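Local coordinates for TodX (Pseudomonas putida, PDB 3BS0), which carries toluene, and probably related aromatic hydrocarbons, across the bacterial outer membrane as a first step in their breakdown, at residues R14-T19 with G339-Y344; S22-N27 with F39-N44; T55-H60 with Q418-I423; S280-L285 with A296-R301. All blocks are in the same frame, centred on the assembly; numbering follows the deposited sequence.

Interaction 1: residues R14-T19 with G339-Y344; sequences RAMGGT and GTAYKY
M16 reaches out of the N-terminal plug of this FadL-family barrel and lies along the last residues, 339-343, of barrel strand 333-343. Just past M16 the plug chain turns back in a type I' turn, M16 to T19, whose middle residues G17 and G18 both have positive phi, as glycine readily allows. The turn is tied to the barrel through G17, whose N and O bond to T379 OG1 and S337 OG, and beyond it T19 points toward the strand. The M16 side chain starts with CB 4.2 Å from G339 CA, an approach open to it because glycine places no side chain there. CG comes next and sits 3.9 Å from T340 O; T340 points its own CB away and contributes mainly this carbonyl. SD lies by the hydroxyl of Y23, and R351 of the adjoining strand also packs on the side chain. A long unbranched thioether suits this task, since it can follow the strand for three residues without asking for a polar partner. With CG beside its own backbone N (chi1 -77°) and the rest of the chain extended, M16 runs on along the strand to its methyl group CE, which lies 3.3 Å from A341 CB.

Interaction 2: residues S22-N27 with F39-N44; sequences SYYTGN and FAPDGN
The carbonyl oxygen of S22 lies at the edge of the F39 ring, near its plane and 3.3 Å from F39 CE2, in a contact that no hydrogen bond crosses. The backbone N of Y24 also lies at that ring edge, 3.7 Å from F39 CD2, so the phenyl group slots edge-on against the chain of 22-24 instead of laying a face on it. The F39 side chain leaves with CG beside its own backbone N (chi1 -54°), which turns the ring back along this chain. Y24 behaves differently and offers a face. A40 CA stands over it in a CH-pi contact, 3.9 Å from the centroid of the Y24 ring and 24° off its normal, while A40 CB comes 3.3 Å from Y24 CE1. Alanine is small enough to let the backbone settle on the ring. P41 extends the same apolar surface, crossing Y24 at about a right angle with CD 4.0 Å from Y24 CE2. The opposite face of Y24 is taken by G26 N, 3.5 Å above the ring plane, so the phenol is held flat between two pieces of backbone. Both segments belong to the linker between helix 11-15 and the first long barrel strand, 44-60: Y23 packs on I12 of the helix, S22 and F39 reach T226 of strand 214-228, and N27 bonds to E47 and Q45 of strand 44-60 and to S85 of strand 80-90.

Interaction 3: residues T55-H60 with Q418-I423; sequences TDIKVH and QSHSQI
I57 and H420 face each other where the first long strand of the barrel, 44-60, runs antiparallel to the last, 417-433, and so closes the cylinder. I57 puts CD1 over one face of the imidazole, while its CG1 comes 3.5 Å from H420 ND1; the two side chains cross obliquely. On H420, CG stands opposite the backbone N (chi1 164°), which swings the ring over the neighbouring strand until ND1 is 3.5 Å from D56 O, a weak hydrogen bond lying in the ring plane. Farther along the same side, Q418 stretches out and its CG fits 3.8 Å from I57 CG2 and 3.5 Å from V59 CG2. Branched aliphatic groups suit the buried positions of I57 and V59; loop residues Y109 and P371 also pack on I57. On the other side the serines are short enough to lie alongside the stems of their partners, S421 OG 3.8 Å from D56 CB. Two reciprocal pairs of backbone bonds hold the register: D56 with S421, and K58 with S419, where S419 N to K58 O is 2.8 Å. One side thus mixes aliphatic groups with imidazole and amides, while the other carries only charged residues and serines. There D56 makes a salt bridge to R401 and a hydrogen bond to S70, and K58 a salt bridge to E66, so both probably stay ionised.

Interaction 4: residues S280-L285 with A296-R301; sequences SLTLGL and AADIKR
Strands 280-285 and 296-301 run antiparallel at 165°, their axes 4.7 Å apart at closest, joined by six backbone hydrogen bonds in three reciprocal pairs: L281 with R301, L283 with I299, and L285 with A297. They form a beta-hairpin of the FadL-type transmembrane barrel. Side chains alternate between its two sides. L281, L283, L285, A297, I299 and R301 take one, which is largely on the surface; its many aliphatic groups are what a wall in contact with lipid would be expected to carry. T282, D298 and K300 take the other, which meets residues of the N-terminal plug. T282 is central there. Its methyl CG2 lies 3.3 Å from D298 OD1, with the two side chains crossing at about a right angle, and its OG1 is 3.7 Å from K300 CG. Threonine suits the place because its methyl fits between D298 and the stem of K300 while the hydroxyl rests against that same stem. With CG opposite its own backbone N (chi1 -162°), K300 lays its first methylenes beside T282, CB 3.8 Å from T282 CG2, before the chain bends off to a salt bridge with D5. D298 is likewise drawn to the plug, OD2 accepting a hydrogen bond from S21 OG. The carboxylate leans across the strand opposite, over G284, where the lack of a side chain makes room for it. At the open end of the hairpin, away from its turn, S280 begins the strand, and its CA donates a CA-H...O contact to R301 O at 3.3 Å.

Interactions 1, 2 and 4 form one continuous zone where the plug and its linker meet the barrel wall. M16 of interaction 1 packs on Y23 of interaction 2, and T19 OG1 is 3.4 Å from A296 CB of interaction 4, whose strand is the sheet neighbour of 339-343. Y23 also touches A296, with CE2 3.9 Å from its CB, so A296 is shared by all three. Interaction 3 is centred farther off, 26 Å from interaction 1, 28 Å from interaction 4 and 36 Å from interaction 2, although its nearest atoms come within about 7 Å of interaction 1. A bound C8E molecule is about 12 Å from the Q418 side chain, and one is about 13 Å from that of S280.

Interaction 1: residues R14-T19 with G339-Y344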
loop_
_atom_site.group_PDB
_atom_site.type_symbol
_atom_site.label_atom_id
_atom_site.label_comp_id
_atom_site.label_asym_id
_atom_site.label_seq_id
_atom_site.Cartn_x
_atom_site.Cartn_y
_atom_site.Cartn_z
ATOM N N ARG A 14 -4.559 6.573 -11.640
ATOM C CA ARG A 14 -4.072 5.209 -11.677
ATOM C C ARG A 14 -4.202 4.587 -13.045
ATOM O O ARG A 14 -3.494 3.640 -13.380
ATOM C CB ARG A 14 -4.820 4.344 -10.678
ATOM C CG ARG A 14 -4.342 2.910 -10.704
ATOM C CD ARG A 14 -4.730 2.172 -9.450
ATOM N NE ARG A 14 -4.775 3.065 -8.299
ATOM C CZ ARG A 14 -4.646 2.663 -7.040
ATOM N NH1 ARG A 14 -4.453 1.377 -6.771
ATOM N NH2 ARG A 14 -4.721 3.546 -6.054
ATOM N N ALA A 15 -5.129 5.099 -13.835
ATOM C CA ALA A 15 -5.310 4.584 -15.176
ATOM C C ALA A 15 -4.199 5.193 -16.039
ATOM O O ALA A 15 -3.891 4.709 -17.130
ATOM C CB ALA A 15 -6.678 4.984 -15.696
ATOM N N MET A 16 -3.588 6.253 -15.520
ATOM C CA MET A 16 -2.531 6.941 -16.226
ATOM C C MET A 16 -1.169 6.702 -15.602
ATOM O O MET A 16 -0.408 7.642 -15.348
ATOM C CB MET A 16 -2.836 8.440 -16.295
ATOM C CG MET A 16 -3.886 8.803 -17.349
ATOM S SD MET A 16 -4.273 10.538 -17.293
ATOM C CE MET A 16 -5.763 10.566 -18.034
ATOM N N GLY A 17 -0.881 5.423 -15.361
ATOM C CA GLY A 17 0.396 5.000 -14.813
ATOM C C GLY A 17 0.882 5.574 -13.500
ATOM O O GLY A 17 2.061 5.463 -13.186
ATOM N N GLY A 18 -0.007 6.179 -12.725
ATOM C CA GLY A 18 0.406 6.739 -11.454
ATOM C C GLY A 18 0.867 8.173 -11.569
ATOM O O GLY A 18 1.393 8.749 -10.622
ATOM N N THR A 19 0.662 8.763 -12.739
ATOM C CA THR A 19 1.062 10.143 -12.956
ATOM C C THR A 19 0.085 11.073 -12.232
ATOM O O THR A 19 -1.086 10.741 -12.109
ATOM C CB THR A 19 1.089 10.459 -14.455
ATOM O OG1 THR A 19 1.522 11.809 -14.636
ATOM C CG2 THR A 19 -0.281 10.280 -15.077
ATOM N N GLY A 339 1.604 8.888 -18.935
ATOM C CA GLY A 339 0.196 8.587 -19.130
ATOM C C GLY A 339 -0.507 9.296 -20.272
ATOM O O GLY A 339 -0.206 10.444 -20.605
ATOM N N THR A 340 -1.471 8.600 -20.859
ATOM C CA THR A 340 -2.232 9.134 -21.976
ATOM C C THR A 340 -3.747 9.158 -21.748
ATOM O O THR A 340 -4.326 8.231 -21.156
ATOM C CB THR A 340 -1.914 8.340 -23.270
ATOM O OG1 THR A 340 -0.952 9.067 -24.038
ATOM C CG2 THR A 340 -3.175 8.104 -24.108
ATOM N N ALA A 341 -4.365 10.237 -22.231
ATOM C CA ALA A 341 -5.804 10.459 -22.145
ATOM C C ALA A 341 -6.267 10.896 -23.537
ATOM O O ALA A 341 -5.607 11.704 -24.188
ATOM C CB ALA A 341 -6.103 11.542 -21.127
ATOM N N TYR A 342 -7.406 10.376 -23.983
ATOM C CA TYR A 342 -7.918 10.691 -25.313
ATOM C C TYR A 342 -9.431 10.916 -25.361
ATOM O O TYR A 342 -10.200 10.025 -25.007
ATOM C CB TYR A 342 -7.547 9.541 -26.267
ATOM C CG TYR A 342 -7.921 9.739 -27.720
ATOM C CD1 TYR A 342 -7.308 10.727 -28.492
ATOM C CD2 TYR A 342 -8.865 8.920 -28.331
ATOM C CE1 TYR A 342 -7.623 10.894 -29.839
ATOM C CE2 TYR A 342 -9.193 9.076 -29.681
ATOM C CZ TYR A 342 -8.566 10.066 -30.432
ATOM O OH TYR A 342 -8.875 10.223 -31.771
ATOM N N LYS A 343 -9.858 12.098 -25.800
ATOM C CA LYS A 343 -11.288 12.380 -25.921
ATOM C C LYS A 343 -11.778 11.752 -27.224
ATOM O O LYS A 343 -11.681 12.352 -28.296
ATOM C CB LYS A 343 -11.557 13.886 -25.938
ATOM C CG LYS A 343 -11.345 14.577 -24.602
ATOM C CD LYS A 343 -11.915 15.994 -24.612
ATOM C CE LYS A 343 -11.623 16.711 -23.307
ATOM N NZ LYS A 343 -10.155 16.736 -23.045
ATOM N N TYR A 344 -12.304 10.534 -27.099
ATOM C CA TYR A 344 -12.805 9.734 -28.214
ATOM C C TYR A 344 -14.233 10.086 -28.631
ATOM O O TYR A 344 -14.595 9.981 -29.800
ATOM C CB TYR A 344 -12.732 8.266 -27.818
ATOM C CG TYR A 344 -13.115 7.285 -28.893
ATOM C CD1 TYR A 344 -12.257 7.009 -29.963
ATOM C CD2 TYR A 344 -14.312 6.580 -28.808
ATOM C CE1 TYR A 344 -12.587 6.043 -30.915
ATOM C CE2 TYR A 344 -14.651 5.620 -29.754
ATOM C CZ TYR A 344 -13.786 5.354 -30.798
ATOM O OH TYR A 344 -14.121 4.378 -31.699
#

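Interaction 2: residues S22-N27 with F39-N44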
loop_
_atom_site.group_PDB
_atom_site.type_symbol
_atom_site.label_atom_id
_atom_site.label_comp_id
_atom_site.label_asym_id
_atom_site.label_seq_id
_atom_site.Cartn_x
_atom_site.Cartn_y
_atom_site.Cartn_z
ATOM N N SER A 22 0.619 17.331 -12.208
ATOM C CA SER A 22 -0.002 18.583 -12.608
ATOM C C SER A 22 -1.186 18.586 -13.565
ATOM O O SER A 22 -1.205 19.371 -14.516
ATOM C CB SER A 22 1.086 19.486 -13.162
ATOM O OG SER A 22 1.964 18.722 -13.980
ATOM N N TYR A 23 -2.172 17.730 -13.315
ATOM C CA TYR A 23 -3.372 17.701 -14.144
ATOM C C TYR A 23 -4.547 17.196 -13.304
ATOM O O TYR A 23 -4.345 16.399 -12.388
ATOM C CB TYR A 23 -3.141 16.834 -15.389
ATOM C CG TYR A 23 -3.085 15.344 -15.173
ATOM C CD1 TYR A 23 -4.235 14.569 -15.291
ATOM C CD2 TYR A 23 -1.872 14.694 -14.911
ATOM C CE1 TYR A 23 -4.185 13.178 -15.163
ATOM C CE2 TYR A 23 -1.805 13.307 -14.776
ATOM C CZ TYR A 23 -2.967 12.552 -14.903
ATOM O OH TYR A 23 -2.939 11.182 -14.756
ATOM N N TYR A 24 -5.765 17.658 -13.592
ATOM C CA TYR A 24 -6.908 17.215 -12.798
ATOM C C TYR A 24 -6.929 15.708 -12.578
ATOM O O TYR A 24 -7.079 14.916 -13.509
ATOM C CB TYR A 24 -8.254 17.652 -13.384
ATOM C CG TYR A 24 -9.349 17.561 -12.331
ATOM C CD1 TYR A 24 -9.158 18.122 -11.057
ATOM C CD2 TYR A 24 -10.542 16.878 -12.569
ATOM C CE1 TYR A 24 -10.117 17.992 -10.052
ATOM C CE2 TYR A 24 -11.515 16.751 -11.561
ATOM C CZ TYR A 24 -11.284 17.307 -10.307
ATOM O OH TYR A 24 -12.190 17.161 -9.281
ATOM N N THR A 25 -6.778 15.338 -11.314
ATOM C CA THR A 25 -6.749 13.952 -10.900
ATOM C C THR A 25 -8.021 13.626 -10.115
ATOM O O THR A 25 -8.334 12.471 -9.859
ATOM C CB THR A 25 -5.470 13.716 -10.061
ATOM O OG1 THR A 25 -4.453 13.167 -10.913
ATOM C CG2 THR A 25 -5.736 12.797 -8.870
ATOM N N GLY A 26 -8.769 14.659 -9.754
ATOM C CA GLY A 26 -9.993 14.436 -9.019
ATOM C C GLY A 26 -9.772 14.688 -7.552
ATOM O O GLY A 26 -8.731 15.219 -7.169
ATOM N N ASN A 27 -10.735 14.303 -6.724
ATOM C CA ASN A 27 -10.623 14.519 -5.290
ATOM C C ASN A 27 -9.418 13.841 -4.633
ATOM O O ASN A 27 -8.954 14.296 -3.587
ATOM C CB ASN A 27 -11.911 14.081 -4.603
ATOM C CG ASN A 27 -13.059 15.034 -4.866
ATOM O OD1 ASN A 27 -12.950 15.947 -5.686
ATOM N ND2 ASN A 27 -14.170 14.827 -4.168
ATOM N N PHE A 39 -7.691 22.820 -10.838
ATOM C CA PHE A 39 -8.011 22.533 -12.230
ATOM C C PHE A 39 -9.385 21.874 -12.266
ATOM O O PHE A 39 -9.826 21.368 -13.297
ATOM C CB PHE A 39 -7.003 21.562 -12.858
ATOM C CG PHE A 39 -5.568 21.987 -12.742
ATOM C CD1 PHE A 39 -5.223 23.291 -12.413
ATOM C CD2 PHE A 39 -4.552 21.066 -12.955
ATOM C CE1 PHE A 39 -3.880 23.664 -12.291
ATOM C CE2 PHE A 39 -3.218 21.431 -12.837
ATOM C CZ PHE A 39 -2.880 22.728 -12.502
ATOM N N ALA A 40 -10.064 21.858 -11.131
ATOM C CA ALA A 40 -11.373 21.228 -11.083
ATOM C C ALA A 40 -12.465 22.105 -11.691
ATOM O O ALA A 40 -12.407 23.338 -11.621
ATOM C CB ALA A 40 -11.735 20.882 -9.646
ATOM N N PRO A 41 -13.480 21.469 -12.302
ATOM C CA PRO A 41 -14.569 22.233 -12.903
ATOM C C PRO A 41 -15.305 23.018 -11.824
ATOM O O PRO A 41 -15.390 22.584 -10.672
ATOM C CB PRO A 41 -15.431 21.156 -13.555
ATOM C CG PRO A 41 -15.168 19.949 -12.720
ATOM C CD PRO A 41 -13.693 20.023 -12.473
ATOM N N ASP A 42 -15.798 24.191 -12.209
ATOM C CA ASP A 42 -16.531 25.077 -11.323
ATOM C C ASP A 42 -17.499 24.296 -10.467
ATOM O O ASP A 42 -18.166 23.395 -10.955
ATOM C CB ASP A 42 -17.305 26.085 -12.154
ATOM C CG ASP A 42 -16.828 27.487 -11.947
ATOM O OD1 ASP A 42 -17.448 28.209 -11.131
ATOM O OD2 ASP A 42 -15.823 27.862 -12.591
ATOM N N GLY A 43 -17.576 24.642 -9.189
ATOM C CA GLY A 43 -18.487 23.936 -8.315
ATOM C C GLY A 43 -17.853 23.108 -7.216
ATOM O O GLY A 43 -16.698 23.298 -6.847
ATOM N N ASN A 44 -18.638 22.181 -6.685
ATOM C CA ASN A 44 -18.191 21.308 -5.616
ATOM C C ASN A 44 -18.188 19.895 -6.161
ATOM O O ASN A 44 -19.050 19.538 -6.960
ATOM C CB ASN A 44 -19.138 21.445 -4.425
ATOM C CG ASN A 44 -19.259 22.882 -3.950
ATOM O OD1 ASN A 44 -20.320 23.305 -3.490
ATOM N ND2 ASN A 44 -18.168 23.642 -4.054
#

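Interaction 3: residues T55-H60 with Q418-I423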
loop_
_atom_site.group_PDB
_atom_site.type_symbol
_atom_site.label_atom_id
_atom_site.label_comp_id
_atom_site.label_asym_id
_atom_site.label_seq_id
_atom_site.Cartn_x
_atom_site.Cartn_y
_atom_site.Cartn_z
ATOM N N THR A 55 -4.275 -10.311 -6.162
ATOM C CA THR A 55 -2.855 -10.654 -6.059
ATOM C C THR A 55 -2.585 -12.113 -6.390
ATOM O O THR A 55 -3.276 -13.008 -5.893
ATOM C CB THR A 55 -2.292 -10.389 -4.651
ATOM O OG1 THR A 55 -2.008 -8.992 -4.501
ATOM C CG2 THR A 55 -1.017 -11.199 -4.422
ATOM N N ASP A 56 -1.597 -12.358 -7.246
ATOM C CA ASP A 56 -1.268 -13.733 -7.552
ATOM C C ASP A 56 0.172 -14.050 -7.169
ATOM O O ASP A 56 1.127 -13.408 -7.622
ATOM C CB ASP A 56 -1.517 -14.064 -9.019
ATOM C CG ASP A 56 -1.847 -15.533 -9.218
ATOM O OD1 ASP A 56 -2.753 -16.024 -8.506
ATOM O OD2 ASP A 56 -1.219 -16.196 -10.071
ATOM N N ILE A 57 0.308 -15.054 -6.314
ATOM C CA ILE A 57 1.603 -15.470 -5.826
ATOM C C ILE A 57 1.729 -16.974 -5.770
ATOM O O ILE A 57 0.807 -17.676 -5.371
ATOM C CB ILE A 57 1.853 -14.924 -4.409
ATOM C CG1 ILE A 57 1.690 -13.406 -4.402
ATOM C CG2 ILE A 57 3.241 -15.298 -3.940
ATOM C CD1 ILE A 57 1.973 -12.778 -3.042
ATOM N N LYS A 58 2.880 -17.462 -6.197
ATOM C CA LYS A 58 3.179 -18.882 -6.149
ATOM C C LYS A 58 4.583 -18.979 -5.538
ATOM O O LYS A 58 5.515 -18.263 -5.950
ATOM C CB LYS A 58 3.184 -19.503 -7.550
ATOM C CG LYS A 58 2.235 -20.664 -7.733
ATOM C CD LYS A 58 0.863 -20.159 -8.165
ATOM C CE LYS A 58 -0.084 -21.302 -8.573
ATOM N NZ LYS A 58 0.425 -22.098 -9.738
ATOM N N VAL A 59 4.707 -19.837 -4.533
ATOM C CA VAL A 59 5.967 -20.065 -3.857
ATOM C C VAL A 59 6.222 -21.551 -4.030
ATOM O O VAL A 59 5.306 -22.369 -3.888
ATOM C CB VAL A 59 5.871 -19.697 -2.354
ATOM C CG1 VAL A 59 7.179 -20.012 -1.636
ATOM C CG2 VAL A 59 5.577 -18.214 -2.204
ATOM N N HIS A 60 7.455 -21.902 -4.368
ATOM C CA HIS A 60 7.797 -23.296 -4.564
ATOM C C HIS A 60 8.848 -23.826 -3.622
ATOM O O HIS A 60 9.731 -23.109 -3.149
ATOM C CB HIS A 60 8.246 -23.540 -6.001
ATOM C CG HIS A 60 7.127 -23.559 -6.984
ATOM N ND1 HIS A 60 6.284 -24.639 -7.130
ATOM C CD2 HIS A 60 6.687 -22.617 -7.850
ATOM C CE1 HIS A 60 5.373 -24.365 -8.045
ATOM N NE2 HIS A 60 5.596 -23.143 -8.498
ATOM N N GLN A 418 9.797 -17.684 -5.696
ATOM C CA GLN A 418 8.505 -17.033 -5.723
ATOM C C GLN A 418 8.235 -16.333 -7.038
ATOM O O GLN A 418 9.154 -15.842 -7.699
ATOM C CB GLN A 418 8.432 -16.014 -4.590
ATOM C CG GLN A 418 7.028 -15.632 -4.133
ATOM C CD GLN A 418 7.052 -14.705 -2.916
ATOM O OE1 GLN A 418 7.320 -13.503 -3.031
ATOM N NE2 GLN A 418 6.795 -15.269 -1.743
ATOM N N SER A 419 6.958 -16.305 -7.413
ATOM C CA SER A 419 6.509 -15.648 -8.638
ATOM C C SER A 419 5.335 -14.789 -8.194
ATOM O O SER A 419 4.390 -15.282 -7.575
ATOM C CB SER A 419 6.086 -16.689 -9.680
ATOM O OG SER A 419 5.272 -17.696 -9.103
ATOM N N HIS A 420 5.385 -13.507 -8.522
ATOM C CA HIS A 420 4.351 -12.594 -8.052
ATOM C C HIS A 420 3.907 -11.485 -9.011
ATOM O O HIS A 420 4.721 -10.683 -9.478
ATOM C CB HIS A 420 4.863 -12.021 -6.711
ATOM C CG HIS A 420 4.153 -10.802 -6.241
ATOM N ND1 HIS A 420 2.786 -10.656 -6.318
ATOM C CD2 HIS A 420 4.620 -9.677 -5.655
ATOM C CE1 HIS A 420 2.441 -9.491 -5.803
ATOM N NE2 HIS A 420 3.536 -8.878 -5.392
ATOM N N SER A 421 2.607 -11.450 -9.294
ATOM C CA SER A 421 2.028 -10.431 -10.175
ATOM C C SER A 421 0.823 -9.822 -9.467
ATOM O O SER A 421 0.363 -10.352 -8.454
ATOM C CB SER A 421 1.595 -11.040 -11.521
ATOM O OG SER A 421 0.357 -11.724 -11.430
ATOM N N GLN A 422 0.300 -8.723 -9.997
ATOM C CA GLN A 422 -0.833 -8.075 -9.347
ATOM C C GLN A 422 -1.652 -7.151 -10.236
ATOM O O GLN A 422 -1.093 -6.312 -10.921
ATOM C CB GLN A 422 -0.320 -7.280 -8.158
ATOM C CG GLN A 422 -1.389 -6.754 -7.256
ATOM C CD GLN A 422 -0.919 -5.558 -6.452
ATOM O OE1 GLN A 422 -0.826 -4.433 -6.972
ATOM N NE2 GLN A 422 -0.605 -5.791 -5.180
ATOM N N ILE A 423 -2.977 -7.307 -10.202
ATOM C CA ILE A 423 -3.928 -6.483 -10.969
ATOM C C ILE A 423 -4.581 -5.429 -10.059
ATOM O O ILE A 423 -4.648 -5.602 -8.844
ATOM C CB ILE A 423 -5.063 -7.352 -11.577
ATOM C CG1 ILE A 423 -4.507 -8.270 -12.675
ATOM C CG2 ILE A 423 -6.148 -6.474 -12.144
ATOM C CD1 ILE A 423 -5.497 -9.329 -13.154
#

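Interaction 4: residues S280-L285 with A296-R301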
loop_
_atom_site.group_PDB
_atom_site.type_symbol
_atom_site.label_atom_id
_atom_site.label_comp_id
_atom_site.label_asym_id
_atom_site.label_seq_id
_atom_site.Cartn_x
_atom_site.Cartn_y
_atom_site.Cartn_z
ATOM N N SER A 280 8.552 11.921 0.072
ATOM C CA SER A 280 8.730 11.713 -1.351
ATOM C C SER A 280 8.710 13.064 -2.038
ATOM O O SER A 280 8.029 13.988 -1.599
ATOM C CB SER A 280 7.616 10.833 -1.915
ATOM O OG SER A 280 7.523 9.603 -1.217
ATOM N N LEU A 281 9.480 13.178 -3.110
ATOM C CA LEU A 281 9.552 14.408 -3.880
ATOM C C LEU A 281 9.086 13.992 -5.266
ATOM O O LEU A 281 9.483 12.941 -5.766
ATOM C CB LEU A 281 10.994 14.921 -3.914
ATOM C CG LEU A 281 11.152 16.436 -3.982
ATOM C CD1 LEU A 281 10.533 16.943 -5.265
ATOM C CD2 LEU A 281 10.492 17.079 -2.773
ATOM N N THR A 282 8.233 14.794 -5.887
ATOM C CA THR A 282 7.739 14.414 -7.201
ATOM C C THR A 282 7.765 15.557 -8.200
ATOM O O THR A 282 7.298 16.658 -7.908
ATOM C CB THR A 282 6.301 13.883 -7.103
ATOM O OG1 THR A 282 6.121 13.225 -5.842
ATOM C CG2 THR A 282 6.027 12.899 -8.233
ATOM N N LEU A 283 8.309 15.288 -9.383
ATOM C CA LEU A 283 8.395 16.301 -10.425
ATOM C C LEU A 283 7.811 15.753 -11.716
ATOM O O LEU A 283 8.039 14.594 -12.053
ATOM C CB LEU A 283 9.858 16.717 -10.628
ATOM C CG LEU A 283 10.515 17.456 -9.454
ATOM C CD1 LEU A 283 11.935 17.839 -9.824
ATOM C CD2 LEU A 283 9.723 18.706 -9.112
ATOM N N GLY A 284 7.042 16.577 -12.427
ATOM C CA GLY A 284 6.446 16.124 -13.672
ATOM C C GLY A 284 5.875 17.207 -14.577
ATOM O O GLY A 284 5.979 18.407 -14.297
ATOM N N LEU A 285 5.265 16.773 -15.677
ATOM C CA LEU A 285 4.676 17.698 -16.633
ATOM C C LEU A 285 3.636 17.030 -17.519
ATOM O O LEU A 285 3.817 15.896 -17.961
ATOM C CB LEU A 285 5.764 18.321 -17.519
ATOM C CG LEU A 285 6.596 17.403 -18.419
ATOM C CD1 LEU A 285 6.631 17.962 -19.832
ATOM C CD2 LEU A 285 8.007 17.269 -17.857
ATOM N N ALA A 296 1.043 12.779 -20.116
ATOM C CA ALA A 296 1.709 13.151 -18.876
ATOM C C ALA A 296 2.905 12.253 -18.550
ATOM O O ALA A 296 2.876 11.044 -18.806
ATOM C CB ALA A 296 0.705 13.119 -17.717
ATOM N N ALA A 297 3.941 12.871 -17.975
ATOM C CA ALA A 297 5.177 12.198 -17.564
ATOM C C ALA A 297 5.538 12.679 -16.161
ATOM O O ALA A 297 5.504 13.878 -15.879
ATOM C CB ALA A 297 6.303 12.522 -18.524
ATOM N N ASP A 298 5.897 11.743 -15.288
ATOM C CA ASP A 298 6.216 12.076 -13.908
ATOM C C ASP A 298 7.426 11.287 -13.414
ATOM O O ASP A 298 7.684 10.176 -13.876
ATOM C CB ASP A 298 5.007 11.745 -13.027
ATOM C CG ASP A 298 4.763 12.776 -11.935
ATOM O OD1 ASP A 298 4.100 12.433 -10.929
ATOM O OD2 ASP A 298 5.216 13.930 -12.088
ATOM N N ILE A 299 8.167 11.870 -12.475
ATOM C CA ILE A 299 9.324 11.209 -11.891
ATOM C C ILE A 299 9.223 11.375 -10.373
ATOM O O ILE A 299 9.289 12.493 -9.845
ATOM C CB ILE A 299 10.648 11.824 -12.379
ATOM C CG1 ILE A 299 10.477 12.397 -13.788
ATOM C CG2 ILE A 299 11.729 10.741 -12.410
ATOM C CD1 ILE A 299 11.664 13.219 -14.273
ATOM N N LYS A 300 9.050 10.252 -9.680
ATOM C CA LYS A 300 8.911 10.260 -8.230
ATOM C C LYS A 300 10.120 9.703 -7.492
ATOM O O LYS A 300 10.750 8.734 -7.926
ATOM C CB LYS A 300 7.679 9.464 -7.820
ATOM C CG LYS A 300 7.226 9.789 -6.423
ATOM C CD LYS A 300 6.613 8.599 -5.721
ATOM C CE LYS A 300 5.349 9.023 -5.007
ATOM N NZ LYS A 300 4.250 9.274 -5.981
ATOM N N ARG A 301 10.422 10.311 -6.351
ATOM C CA ARG A 301 11.557 9.896 -5.545
ATOM C C ARG A 301 11.236 9.677 -4.069
ATOM O O ARG A 301 11.174 10.629 -3.291
ATOM C CB ARG A 301 12.659 10.936 -5.662
ATOM C CG ARG A 301 13.980 10.485 -5.097
ATOM C CD ARG A 301 14.451 9.211 -5.777
ATOM N NE ARG A 301 15.875 8.980 -5.564
ATOM C CZ ARG A 301 16.840 9.711 -6.114
ATOM N NH1 ARG A 301 16.540 10.725 -6.922
ATOM N NH2 ARG A 301 18.108 9.432 -5.844
#